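Local structure of type I site-specific restriction-modification system, R (Restriction) subunit (Vibrio vulnificus, 3H1T) at residues S531-I536 against G559-N564; Q493-S498 against R542-Y547; V61-S66 against P373-R378; K221-R226 against T257-A262. The protein probably binds ATP and DNA as the putative motor subunit of a type I restriction enzyme, of which this is a fragment holding two RecA-like helicase domains. All blocks are in the same frame, centred on the assembly; numbering follows the deposited sequence.

Contact 1 (S531-I536 against G559-N564); sequences SEFKQI and GSATQN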
loop_
_atom_site.group_PDB
_atom_site.type_symbol
_atom_site.label_atom_id
_atom_site.label_comp_id
_atom_site.label_asym_id
_atom_site.label_seq_id
_atom_site.Cartn_x
_atom_site.Cartn_y
_atom_site.Cartn_z
ATOM N N SER A 531 3.846 -13.729 -5.496
ATOM C CA SER A 531 3.515 -13.151 -4.193
ATOM C C SER A 531 4.766 -13.019 -3.337
ATOM O O SER A 531 4.971 -11.998 -2.691
ATOM C CB SER A 531 2.475 -14.006 -3.455
ATOM O OG SER A 531 1.196 -13.902 -4.073
ATOM N N GLU A 532 5.610 -14.049 -3.357
ATOM C CA GLU A 532 6.850 -14.043 -2.580
ATOM C C GLU A 532 7.805 -13.002 -3.118
ATOM O O GLU A 532 8.448 -12.309 -2.356
ATOM C CB GLU A 532 7.537 -15.417 -2.606
ATOM C CG GLU A 532 8.917 -15.428 -1.934
ATOM C CD GLU A 532 9.470 -16.826 -1.665
ATOM O OE1 GLU A 532 9.910 -17.518 -2.612
ATOM O OE2 GLU A 532 9.462 -17.236 -0.489
ATOM N N PHE A 533 7.893 -12.892 -4.436
ATOM C CA PHE A 533 8.786 -11.917 -5.035
ATOM C C PHE A 533 8.439 -10.501 -4.568
ATOM O O PHE A 533 9.306 -9.743 -4.132
ATOM C CB PHE A 533 8.710 -11.983 -6.565
ATOM C CG PHE A 533 9.626 -11.015 -7.251
ATOM C CD1 PHE A 533 10.976 -11.312 -7.421
ATOM C CD2 PHE A 533 9.138 -9.792 -7.719
ATOM C CE1 PHE A 533 11.839 -10.394 -8.054
ATOM C CE2 PHE A 533 9.981 -8.872 -8.353
ATOM C CZ PHE A 533 11.338 -9.173 -8.522
ATOM N N LYS A 534 7.161 -10.156 -4.672
ATOM C CA LYS A 534 6.694 -8.834 -4.277
ATOM C C LYS A 534 6.853 -8.544 -2.791
ATOM O O LYS A 534 6.985 -7.387 -2.393
ATOM C CB LYS A 534 5.234 -8.644 -4.683
ATOM C CG LYS A 534 5.033 -8.570 -6.193
ATOM C CD LYS A 534 3.756 -7.834 -6.568
ATOM C CE LYS A 534 3.410 -8.017 -8.056
ATOM N NZ LYS A 534 4.395 -7.423 -9.021
ATOM N N GLN A 535 6.818 -9.588 -1.971
ATOM C CA GLN A 535 6.994 -9.432 -0.537
ATOM C C GLN A 535 8.461 -9.109 -0.285
ATOM O O GLN A 535 8.792 -8.275 0.561
ATOM C CB GLN A 535 6.623 -10.720 0.201
ATOM C CG GLN A 535 5.131 -10.962 0.355
ATOM C CD GLN A 535 4.833 -12.306 0.992
ATOM O OE1 GLN A 535 3.676 -12.704 1.131
ATOM N NE2 GLN A 535 5.883 -13.014 1.391
ATOM N N ILE A 536 9.341 -9.770 -1.030
ATOM C CA ILE A 536 10.765 -9.550 -0.882
ATOM C C ILE A 536 11.074 -8.118 -1.279
ATOM O O ILE A 536 11.662 -7.362 -0.495
ATOM C CB ILE A 536 11.571 -10.560 -1.732
ATOM C CG1 ILE A 536 11.497 -11.947 -1.078
ATOM C CG2 ILE A 536 13.015 -10.127 -1.850
ATOM C CD1 ILE A 536 12.096 -13.060 -1.905
ATOM N N GLY A 559 20.045 -14.284 -11.216
ATOM C CA GLY A 559 20.224 -14.134 -12.644
ATOM C C GLY A 559 18.956 -14.509 -13.388
ATOM O O GLY A 559 18.998 -15.228 -14.395
ATOM N N SER A 560 17.816 -14.033 -12.887
ATOM C CA SER A 560 16.541 -14.328 -13.524
ATOM C C SER A 560 15.307 -13.856 -12.759
ATOM O O SER A 560 14.348 -13.385 -13.383
ATOM C CB SER A 560 16.424 -15.830 -13.787
ATOM O OG SER A 560 16.427 -16.579 -12.581
ATOM N N ALA A 561 15.315 -13.973 -11.429
ATOM C CA ALA A 561 14.168 -13.560 -10.618
ATOM C C ALA A 561 13.570 -12.230 -11.062
ATOM O O ALA A 561 12.378 -12.157 -11.353
ATOM C CB ALA A 561 14.561 -13.480 -9.132
ATOM N N THR A 562 14.391 -11.186 -11.128
ATOM C CA THR A 562 13.902 -9.874 -11.534
ATOM C C THR A 562 13.378 -9.821 -12.976
ATOM O O THR A 562 12.640 -8.899 -13.322
ATOM C CB THR A 562 14.991 -8.793 -11.343
ATOM O OG1 THR A 562 16.194 -9.212 -11.992
ATOM C CG2 THR A 562 15.296 -8.595 -9.871
ATOM N N GLN A 563 13.748 -10.789 -13.816
ATOM C CA GLN A 563 13.262 -10.801 -15.202
ATOM C C GLN A 563 11.990 -11.635 -15.228
ATOM O O GLN A 563 10.987 -11.285 -15.842
ATOM C CB GLN A 563 14.306 -11.423 -16.141
ATOM C CG GLN A 563 15.684 -10.792 -16.022
ATOM C CD GLN A 563 16.545 -10.973 -17.267
ATOM O OE1 GLN A 563 17.294 -11.941 -17.387
ATOM N NE2 GLN A 563 16.433 -10.031 -18.204
ATOM N N ASN A 564 12.054 -12.747 -14.523
ATOM C CA ASN A 564 10.944 -13.679 -14.423
ATOM C C ASN A 564 9.682 -13.048 -13.819
ATOM O O ASN A 564 8.586 -13.257 -14.330
ATOM C CB ASN A 564 11.382 -14.865 -13.565
ATOM C CG ASN A 564 10.826 -16.185 -14.050
ATOM O OD1 ASN A 564 9.634 -16.472 -13.913
ATOM N ND2 ASN A 564 11.703 -17.011 -14.617
#
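Phe-533 meets Ala-561 and Thr-562 where two helices of the C-terminal RecA-like domain approach each other, with the CA atoms of Phe-533 and Ala-561 7.9 Å apart. The segment 531-536 is helical throughout, with Gln-535 N bonded to Ser-531 O and Ile-536 N to Glu-532 O (3.0 Å), and belongs to helix 530-537. Segment 559-564 leaves the strand 552-556 through a turn marked by the positive phi of Gly-559, and begins a short helix at Ala-561. Ser-560 holds the N-cap position, though its side chain makes no capping bond, and its carbonyl oxygen accepts from both Gln-563 N and Asn-564 N. This is part of the alpha/beta layering of a superfamily 2 helicase: both helices pack against strand 518-524, where Leu-523 touches Phe-533 and Ala-561.

One aromatic side chain spans the gap. With CG anti to the backbone N (chi1 -179°), the ring of Phe-533 reaches from its helix to the first turn of the other. Its rim carbons do the touching, and the backbone of 561-562 approaches the ring obliquely. Thr-562 OG1 is hydrogen-bonded to Asp-556 of the preceding strand, and Phe-565 meets the Phe-533 ring with planes about 25° apart. The ring meets both a methyl and backbone atoms: CE1 of Phe-533 lies 3.8 Å from Ala-561 O and 4.3 Å from Ala-561 CB, while CZ of Phe-533 stands 4.0 Å from Thr-562 CA.

Contact 2 (Q493-S498 against R542-Y547); sequences QELETS and RLREDY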
loop_
_atom_site.group_PDB
_atom_site.type_symbol
_atom_site.label_atom_id
_atom_site.label_comp_id
_atom_site.label_asym_id
_atom_site.label_seq_id
_atom_site.Cartn_x
_atom_site.Cartn_y
_atom_site.Cartn_z
ATOM N N GLN A 493 15.624 -3.192 12.735
ATOM C CA GLN A 493 14.452 -2.426 12.362
ATOM C C GLN A 493 14.457 -0.998 12.878
ATOM O O GLN A 493 13.792 -0.129 12.313
ATOM C CB GLN A 493 13.201 -3.145 12.858
ATOM C CG GLN A 493 12.895 -4.410 12.090
ATOM C CD GLN A 493 11.592 -5.032 12.517
ATOM O OE1 GLN A 493 11.012 -5.835 11.796
ATOM N NE2 GLN A 493 11.123 -4.664 13.700
ATOM N N GLU A 494 15.214 -0.750 13.941
ATOM C CA GLU A 494 15.262 0.585 14.522
ATOM C C GLU A 494 15.975 1.565 13.617
ATOM O O GLU A 494 17.025 1.247 13.052
ATOM C CB GLU A 494 15.933 0.521 15.892
ATOM C CG GLU A 494 15.448 -0.679 16.661
ATOM C CD GLU A 494 15.593 -0.549 18.151
ATOM O OE1 GLU A 494 16.738 -0.418 18.650
ATOM O OE2 GLU A 494 14.539 -0.591 18.822
ATOM N N LEU A 495 15.377 2.749 13.478
ATOM C CA LEU A 495 15.901 3.834 12.647
ATOM C C LEU A 495 17.240 4.393 13.115
ATOM O O LEU A 495 18.102 4.731 12.297
ATOM C CB LEU A 495 14.914 5.006 12.627
ATOM C CG LEU A 495 13.409 4.743 12.535
ATOM C CD1 LEU A 495 12.655 6.082 12.577
ATOM C CD2 LEU A 495 13.109 3.988 11.255
ATOM N N GLU A 496 17.412 4.483 14.430
ATOM C CA GLU A 496 18.611 5.066 15.024
ATOM C C GLU A 496 19.810 4.146 15.304
ATOM O O GLU A 496 20.869 4.636 15.706
ATOM C CB GLU A 496 18.216 5.774 16.320
ATOM C CG GLU A 496 19.078 6.972 16.737
ATOM C CD GLU A 496 18.509 8.307 16.272
ATOM O OE1 GLU A 496 17.290 8.359 15.983
ATOM O OE2 GLU A 496 19.270 9.302 16.213
ATOM N N THR A 497 19.671 2.838 15.097
ATOM C CA THR A 497 20.773 1.905 15.360
ATOM C C THR A 497 21.613 1.676 14.098
ATOM O O THR A 497 21.066 1.613 13.005
ATOM C CB THR A 497 20.231 0.567 15.827
ATOM O OG1 THR A 497 19.301 0.081 14.852
ATOM C CG2 THR A 497 19.536 0.701 17.168
ATOM N N SER A 498 22.928 1.530 14.236
ATOM C CA SER A 498 23.766 1.318 13.053
ATOM C C SER A 498 24.003 -0.148 12.691
ATOM O O SER A 498 24.382 -0.458 11.561
ATOM C CB SER A 498 25.119 2.050 13.192
ATOM O OG SER A 498 25.888 1.549 14.270
ATOM N N ARG A 542 9.606 1.137 1.669
ATOM C CA ARG A 542 9.190 2.110 2.671
ATOM C C ARG A 542 10.090 3.360 2.640
ATOM O O ARG A 542 11.308 3.253 2.496
ATOM C CB ARG A 542 9.242 1.441 4.044
ATOM C CG ARG A 542 8.392 2.098 5.103
ATOM C CD ARG A 542 7.035 1.428 5.205
ATOM N NE ARG A 542 6.552 1.378 6.583
ATOM C CZ ARG A 542 6.245 2.451 7.308
ATOM N NH1 ARG A 542 6.369 3.668 6.789
ATOM N NH2 ARG A 542 5.813 2.308 8.554
ATOM N N LEU A 543 9.492 4.546 2.764
ATOM C CA LEU A 543 10.251 5.798 2.753
ATOM C C LEU A 543 10.568 6.345 4.146
ATOM O O LEU A 543 9.782 6.210 5.089
ATOM C CB LEU A 543 9.508 6.877 1.960
ATOM C CG LEU A 543 9.530 6.920 0.431
ATOM C CD1 LEU A 543 8.518 7.943 -0.048
ATOM C CD2 LEU A 543 10.919 7.284 -0.064
ATOM N N ARG A 544 11.739 6.967 4.256
ATOM C CA ARG A 544 12.212 7.551 5.505
ATOM C C ARG A 544 13.222 8.644 5.176
ATOM O O ARG A 544 14.398 8.575 5.552
ATOM C CB ARG A 544 12.871 6.492 6.385
ATOM C CG ARG A 544 12.078 6.146 7.629
ATOM C CD ARG A 544 11.709 7.394 8.424
ATOM N NE ARG A 544 10.869 7.081 9.579
ATOM C CZ ARG A 544 10.365 7.986 10.416
ATOM N NH1 ARG A 544 10.608 9.276 10.230
ATOM N NH2 ARG A 544 9.617 7.600 11.444
ATOM N N GLU A 545 12.740 9.637 4.440
ATOM C CA GLU A 545 13.516 10.797 4.012
ATOM C C GLU A 545 14.185 11.337 5.254
ATOM O O GLU A 545 15.293 11.885 5.220
ATOM C CB GLU A 545 12.538 11.810 3.446
ATOM C CG GLU A 545 13.063 13.167 3.060
ATOM C CD GLU A 545 12.024 13.948 2.264
ATOM O OE1 GLU A 545 10.833 13.908 2.641
ATOM O OE2 GLU A 545 12.393 14.604 1.268
ATOM N N ASP A 546 13.463 11.170 6.354
ATOM C CA ASP A 546 13.861 11.585 7.689
ATOM C C ASP A 546 15.284 11.089 7.974
ATOM O O ASP A 546 16.158 11.850 8.391
ATOM C CB ASP A 546 12.853 10.975 8.671
ATOM C CG ASP A 546 12.850 11.651 10.014
ATOM O OD1 ASP A 546 13.101 12.870 10.070
ATOM O OD2 ASP A 546 12.566 10.965 11.017
ATOM N N TYR A 547 15.496 9.802 7.720
ATOM C CA TYR A 547 16.768 9.129 7.943
ATOM C C TYR A 547 17.538 8.809 6.658
ATOM O O TYR A 547 18.168 7.760 6.555
ATOM C CB TYR A 547 16.501 7.851 8.736
ATOM C CG TYR A 547 16.250 8.145 10.194
ATOM C CD1 TYR A 547 17.319 8.285 11.075
ATOM C CD2 TYR A 547 14.963 8.390 10.676
ATOM C CE1 TYR A 547 17.122 8.670 12.392
ATOM C CE2 TYR A 547 14.756 8.779 12.000
ATOM C CZ TYR A 547 15.844 8.921 12.848
ATOM O OH TYR A 547 15.662 9.355 14.140
#
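Leu-495 lies over the ring of Tyr-547 and against the guanidinium of Arg-544, while Glu-496, the next residue, grips the tyrosine hydroxyl. The CH-pi geometry is well defined: CB of Leu-495 is 3.9 Å from the centroid of the Tyr-547 ring and only 12° off its normal, hence above the middle of the face. The leucine's CG stands on the side away from its own carbonyl carbon, and the branch beyond it carries CD1 to the ring's CE2 side, 3.5 Å from Tyr-547 CE2. The same methyl lies over one face of the Arg-544 guanidinium, displaced toward its rim and 3.6 Å from Arg-544 NH2. One methyl thus bridges the two flat groups.

The arginine chain bends at its second torsion and then runs extended to its head, where NH1 forms a salt bridge with Asp-546 OD2 at 2.7 Å. That bond probably limits rotation of the guanidinium that faces the leucine. Glu-496 is also bent at chi2, and its carboxylate is almost perpendicular to the tyrosine ring (87°). Tyr-547 OH donates to Glu-496 OE1 across 2.7 Å, arriving on the syn side and 26° out of the carboxylate plane. The acceptor sits at the ring's edge, so the bond does not compete with Leu-495 for the face.

Pro-516 touches both Leu-495 and Arg-544. The arrangement is a surface junction of two connecting loops in the C-terminal RecA-like domain, one leading from helix 482-493 to strand 502-505, the other from helix 530-537 to strand 552-556.

Contact 3 (V61-S66 against P373-R378); sequences VQFKGS and PYRVHR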
loop_
_atom_site.group_PDB
_atom_site.type_symbol
_atom_site.label_atom_id
_atom_site.label_comp_id
_atom_site.label_asym_id
_atom_site.label_seq_id
_atom_site.Cartn_x
_atom_site.Cartn_y
_atom_site.Cartn_z
ATOM N N VAL A 61 9.824 10.670 -5.949
ATOM C CA VAL A 61 11.248 10.788 -5.692
ATOM C C VAL A 61 11.912 10.613 -7.050
ATOM O O VAL A 61 11.785 9.565 -7.686
ATOM C CB VAL A 61 11.762 9.690 -4.740
ATOM C CG1 VAL A 61 13.290 9.601 -4.841
ATOM C CG2 VAL A 61 11.360 10.000 -3.306
ATOM N N GLN A 62 12.603 11.652 -7.497
ATOM C CA GLN A 62 13.272 11.640 -8.792
ATOM C C GLN A 62 14.772 11.807 -8.663
ATOM O O GLN A 62 15.306 11.972 -7.562
ATOM C CB GLN A 62 12.756 12.781 -9.666
ATOM C CG GLN A 62 11.502 12.496 -10.463
ATOM C CD GLN A 62 10.805 13.777 -10.875
ATOM O OE1 GLN A 62 11.420 14.847 -10.925
ATOM N NE2 GLN A 62 9.516 13.678 -11.174
ATOM N N PHE A 63 15.451 11.777 -9.806
ATOM C CA PHE A 63 16.896 11.956 -9.852
ATOM C C PHE A 63 17.252 12.954 -10.943
ATOM O O PHE A 63 16.572 13.064 -11.965
ATOM C CB PHE A 63 17.612 10.623 -10.098
ATOM C CG PHE A 63 17.390 9.603 -9.010
ATOM C CD1 PHE A 63 16.232 8.826 -8.994
ATOM C CD2 PHE A 63 18.332 9.417 -7.998
ATOM C CE1 PHE A 63 16.012 7.874 -7.994
ATOM C CE2 PHE A 63 18.117 8.464 -6.986
ATOM C CZ PHE A 63 16.954 7.692 -6.992
ATOM N N LYS A 64 18.316 13.705 -10.713
ATOM C CA LYS A 64 18.764 14.702 -11.682
ATOM C C LYS A 64 20.271 14.722 -11.561
ATOM O O LYS A 64 20.804 15.070 -10.498
ATOM C CB LYS A 64 18.234 16.094 -11.332
ATOM C CG LYS A 64 16.718 16.268 -11.287
ATOM C CD LYS A 64 16.066 16.268 -12.666
ATOM C CE LYS A 64 14.663 16.872 -12.590
ATOM N NZ LYS A 64 13.971 16.464 -11.332
ATOM N N GLY A 65 20.967 14.384 -12.642
ATOM C CA GLY A 65 22.414 14.344 -12.574
ATOM C C GLY A 65 22.732 13.250 -11.569
ATOM O O GLY A 65 22.130 12.171 -11.582
ATOM N N SER A 66 23.658 13.518 -10.669
ATOM C CA SER A 66 24.018 12.544 -9.655
ATOM C C SER A 66 23.223 12.821 -8.381
ATOM O O SER A 66 23.441 12.170 -7.359
ATOM C CB SER A 66 25.530 12.649 -9.398
ATOM O OG SER A 66 25.980 13.970 -9.671
ATOM N N PRO A 373 11.386 4.388 -4.781
ATOM C CA PRO A 373 11.796 3.869 -6.097
ATOM C C PRO A 373 13.013 2.927 -5.949
ATOM O O PRO A 373 13.638 2.900 -4.891
ATOM C CB PRO A 373 12.091 5.152 -6.887
ATOM C CG PRO A 373 12.556 6.103 -5.811
ATOM C CD PRO A 373 11.558 5.851 -4.717
ATOM N N TYR A 374 13.372 2.177 -6.987
ATOM C CA TYR A 374 14.481 1.234 -6.852
ATOM C C TYR A 374 15.363 1.052 -8.083
ATOM O O TYR A 374 14.952 1.343 -9.205
ATOM C CB TYR A 374 13.905 -0.133 -6.447
ATOM C CG TYR A 374 12.817 -0.625 -7.395
ATOM C CD1 TYR A 374 13.143 -1.244 -8.605
ATOM C CD2 TYR A 374 11.460 -0.392 -7.121
ATOM C CE1 TYR A 374 12.150 -1.610 -9.510
ATOM C CE2 TYR A 374 10.472 -0.756 -8.027
ATOM C CZ TYR A 374 10.819 -1.361 -9.214
ATOM O OH TYR A 374 9.810 -1.694 -10.089
ATOM N N ARG A 375 16.583 0.576 -7.851
ATOM C CA ARG A 375 17.526 0.277 -8.923
ATOM C C ARG A 375 17.731 -1.230 -8.942
ATOM O O ARG A 375 17.839 -1.854 -7.888
ATOM C CB ARG A 375 18.892 0.928 -8.685
ATOM C CG ARG A 375 18.978 2.393 -9.010
ATOM C CD ARG A 375 18.311 3.240 -7.949
ATOM N NE ARG A 375 18.203 4.637 -8.362
ATOM C CZ ARG A 375 19.236 5.464 -8.508
ATOM N NH1 ARG A 375 20.479 5.047 -8.269
ATOM N NH2 ARG A 375 19.030 6.711 -8.918
ATOM N N VAL A 376 17.769 -1.828 -10.123
ATOM C CA VAL A 376 18.015 -3.250 -10.186
ATOM C C VAL A 376 19.426 -3.503 -10.715
ATOM O O VAL A 376 19.854 -2.905 -11.698
ATOM C CB VAL A 376 17.023 -3.997 -11.104
ATOM C CG1 VAL A 376 17.394 -5.477 -11.134
ATOM C CG2 VAL A 376 15.604 -3.824 -10.613
ATOM N N HIS A 377 20.156 -4.368 -10.023
ATOM C CA HIS A 377 21.505 -4.747 -10.414
ATOM C C HIS A 377 21.430 -6.254 -10.527
ATOM O O HIS A 377 21.447 -6.965 -9.518
ATOM C CB HIS A 377 22.522 -4.355 -9.342
ATOM C CG HIS A 377 22.519 -2.896 -9.006
ATOM N ND1 HIS A 377 22.702 -1.914 -9.953
ATOM C CD2 HIS A 377 22.365 -2.254 -7.824
ATOM C CE1 HIS A 377 22.664 -0.728 -9.370
ATOM N NE2 HIS A 377 22.461 -0.907 -8.078
ATOM N N ARG A 378 21.281 -6.734 -11.755
ATOM C CA ARG A 378 21.193 -8.158 -12.043
ATOM C C ARG A 378 22.646 -8.636 -12.148
ATOM O O ARG A 378 23.472 -8.002 -12.819
ATOM C CB ARG A 378 20.437 -8.344 -13.367
ATOM C CG ARG A 378 19.915 -9.736 -13.660
ATOM C CD ARG A 378 18.508 -9.684 -14.286
ATOM N NE ARG A 378 18.310 -8.566 -15.208
ATOM C CZ ARG A 378 18.979 -8.412 -16.347
ATOM N NH1 ARG A 378 19.889 -9.309 -16.707
ATOM N NH2 ARG A 378 18.756 -7.356 -17.125
#
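Val-61 opens the contact by packing on the ring of Pro-373, with CG1 of Val-61 3.7 Å from Pro-373 CG. CB of the same valine also sits against the proline, 3.8 Å from Pro-373 CD. The two side chains cross at about a right angle.

Gln-62 turns the other way, and its OE1 accepts from Lys-64 NZ at 3.0 Å within the strand, though Lys-64 is poorly ordered. Between them, Phe-63 points back to the other segment and offers one ring face to Arg-375. The guanidinium carbon CZ of Arg-375 lies 3.8 Å from the Phe-63 centroid and 26° off the ring normal, a cation-pi contact displaced toward the rim. The planes are inclined by 39°, but Arg-375 NH2 is modelled too close to the ring, which makes the fine detail of this tilt doubtful. A bend at chi2 directs the arginine to this ring. Trp-551 joins both, cation-pi with Arg-375 and edge-to-face with Phe-63.

From residue 61 to 63 the path diverges by 40° from that of 373-375. Strand 61-64, paired with 67-70 in a two-stranded antiparallel hairpin, thereby packs on the start of strand 374-381, an inner strand of the C-terminal RecA-like sheet.

Contact 4 (K221-R226 against T257-A262); sequences KLWSAR and TPFGDA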
loop_
_atom_site.group_PDB
_atom_site.type_symbol
_atom_site.label_atom_id
_atom_site.label_comp_id
_atom_site.label_asym_id
_atom_site.label_seq_id
_atom_site.Cartn_x
_atom_site.Cartn_y
_atom_site.Cartn_z
ATOM N N LYS A 221 -16.041 3.484 11.367
ATOM C CA LYS A 221 -17.215 4.022 10.687
ATOM C C LYS A 221 -18.466 3.186 10.966
ATOM O O LYS A 221 -19.473 3.713 11.442
ATOM C CB LYS A 221 -16.976 4.121 9.167
ATOM C CG LYS A 221 -16.241 5.387 8.721
ATOM C CD LYS A 221 -16.019 5.447 7.210
ATOM C CE LYS A 221 -17.319 5.608 6.422
ATOM N NZ LYS A 221 -17.941 6.949 6.565
ATOM N N LEU A 222 -18.400 1.888 10.685
ATOM C CA LEU A 222 -19.541 1.005 10.905
ATOM C C LEU A 222 -19.883 0.791 12.382
ATOM O O LEU A 222 -21.058 0.700 12.734
ATOM C CB LEU A 222 -19.286 -0.344 10.242
ATOM C CG LEU A 222 -19.231 -0.351 8.714
ATOM C CD1 LEU A 222 -18.393 -1.523 8.245
ATOM C CD2 LEU A 222 -20.634 -0.418 8.158
ATOM N N TRP A 223 -18.871 0.725 13.245
ATOM C CA TRP A 223 -19.110 0.508 14.672
ATOM C C TRP A 223 -19.851 1.678 15.318
ATOM O O TRP A 223 -20.987 1.547 15.782
ATOM C CB TRP A 223 -17.783 0.294 15.407
ATOM C CG TRP A 223 -17.947 -0.007 16.869
ATOM C CD1 TRP A 223 -18.527 -1.119 17.426
ATOM C CD2 TRP A 223 -17.498 0.799 17.964
ATOM N NE1 TRP A 223 -18.461 -1.052 18.797
ATOM C CE2 TRP A 223 -17.835 0.116 19.153
ATOM C CE3 TRP A 223 -16.842 2.034 18.057
ATOM C CZ2 TRP A 223 -17.534 0.630 20.420
ATOM C CZ3 TRP A 223 -16.542 2.543 19.321
ATOM C CH2 TRP A 223 -16.889 1.840 20.482
ATOM N N SER A 224 -19.195 2.827 15.346
ATOM C CA SER A 224 -19.777 4.012 15.940
ATOM C C SER A 224 -21.159 4.341 15.384
ATOM O O SER A 224 -21.954 4.985 16.059
ATOM C CB SER A 224 -18.829 5.199 15.742
ATOM O OG SER A 224 -18.354 5.250 14.410
ATOM N N ALA A 225 -21.444 3.894 14.164
ATOM C CA ALA A 225 -22.723 4.169 13.512
ATOM C C ALA A 225 -23.815 3.172 13.902
ATOM O O ALA A 225 -24.976 3.312 13.495
ATOM C CB ALA A 225 -22.538 4.156 12.004
ATOM N N ARG A 226 -23.433 2.169 14.684
ATOM C CA ARG A 226 -24.356 1.134 15.132
ATOM C C ARG A 226 -24.869 0.307 13.950
ATOM O O ARG A 226 -26.022 -0.132 13.945
ATOM C CB ARG A 226 -25.560 1.739 15.874
ATOM C CG ARG A 226 -25.219 2.693 17.012
ATOM C CD ARG A 226 -24.150 2.121 17.936
ATOM N NE ARG A 226 -24.303 2.597 19.310
ATOM C CZ ARG A 226 -25.344 2.286 20.083
ATOM N NH1 ARG A 226 -26.311 1.505 19.609
ATOM N NH2 ARG A 226 -25.422 2.755 21.325
ATOM N N THR A 257 -6.495 1.566 19.775
ATOM C CA THR A 257 -6.771 2.020 21.135
ATOM C C THR A 257 -8.110 2.756 21.292
ATOM O O THR A 257 -8.766 2.652 22.330
ATOM C CB THR A 257 -5.631 2.928 21.627
ATOM O OG1 THR A 257 -4.382 2.237 21.440
ATOM C CG2 THR A 257 -5.809 3.237 23.117
ATOM N N PRO A 258 -8.538 3.511 20.259
ATOM C CA PRO A 258 -9.809 4.242 20.297
ATOM C C PRO A 258 -11.012 3.357 20.629
ATOM O O PRO A 258 -12.078 3.845 21.022
ATOM C CB PRO A 258 -9.895 4.822 18.897
ATOM C CG PRO A 258 -8.483 5.216 18.654
ATOM C CD PRO A 258 -7.733 3.969 19.107
ATOM N N PHE A 259 -10.842 2.056 20.431
ATOM C CA PHE A 259 -11.892 1.077 20.688
ATOM C C PHE A 259 -11.939 0.647 22.154
ATOM O O PHE A 259 -13.020 0.542 22.743
ATOM C CB PHE A 259 -11.688 -0.144 19.799
ATOM C CG PHE A 259 -12.272 0.006 18.432
ATOM C CD1 PHE A 259 -13.648 0.066 18.262
ATOM C CD2 PHE A 259 -11.452 0.055 17.308
ATOM C CE1 PHE A 259 -14.212 0.164 16.986
ATOM C CE2 PHE A 259 -12.003 0.155 16.021
ATOM C CZ PHE A 259 -13.389 0.206 15.862
ATOM N N GLY A 260 -10.757 0.400 22.714
ATOM C CA GLY A 260 -10.605 -0.003 24.096
ATOM C C GLY A 260 -11.789 -0.555 24.859
ATOM O O GLY A 260 -12.828 0.098 25.023
ATOM N N ASP A 261 -11.612 -1.788 25.325
ATOM C CA ASP A 261 -12.600 -2.488 26.132
ATOM C C ASP A 261 -13.747 -3.020 25.322
ATOM O O ASP A 261 -14.636 -3.709 25.845
ATOM C CB ASP A 261 -13.075 -1.572 27.250
ATOM C CG ASP A 261 -11.937 -1.190 28.193
ATOM O OD1 ASP A 261 -10.847 -0.816 27.692
ATOM O OD2 ASP A 261 -12.137 -1.275 29.436
ATOM N N ALA A 262 -13.738 -2.686 24.040
ATOM C CA ALA A 262 -14.712 -3.221 23.106
ATOM C C ALA A 262 -13.798 -4.283 22.478
ATOM O O ALA A 262 -14.228 -5.292 21.920
ATOM C CB ALA A 262 -15.097 -2.150 22.091
#
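Trp-223, in the last turn of helix 211-224, faces the irregular segment 257-262 at a distance of 9.4 Å between its CA and that of Phe-259. The helix closes in a Schellman motif, with Arg-226 at positive phi (65°) and Arg-226 N bonded to Trp-223 O at 2.8 Å.

Side chains fill the gap between the backbones. The first torsion of Trp-223 (-177°) swings the indole off the helix toward 257-262, where it receives the edge of the Phe-259 ring on one face. Centroids of the phenyl and of the six-membered indole ring are 5.0 Å apart, with planes at 64°, so the pair is T-shaped but inclined. CE1 of Phe-259 leads, lying 3.4 Å from Trp-223 CE3 and displaced toward the rim of the indole. Further along, CB of Ala-262 approaches Trp-223 CZ2 at 4.1 Å from an oblique direction. Trp-220, one helical turn back, also meets both aromatic rings, and Lys-235 makes a cation-pi contact with Trp-223.

That the two segments meet through ring carbons and a methyl is consistent with stabilisation by apolar burial and by edge-to-face ring packing. This chemistry ties the end of the helix to the loop leading into strand 263-265 of the N-terminal RecA-like sheet.

How the contacts relate
Contacts 1 and 4 are buried and built on aromatic rings against apolar or backbone atoms, whereas contact 2 lies at the surface and adds a hydrogen bond, and contact 3, partly buried, combines valine-proline packing with a cation-pi pair. Contacts 1, 2 and 3 gather around the C-terminal RecA-like domain: the 373-378 strand of contact 3 touches the short helix of contact 1 through Arg-378 and Val-376, and Leu-543 of contact 2 meets Val-61. Contacts 1 and 2 have alternating segments along the chain, but their nearest atoms stay about 9 Å apart. Contact 4 belongs to the N-terminal RecA-like domain, its centre about 40 Å from that of contact 1.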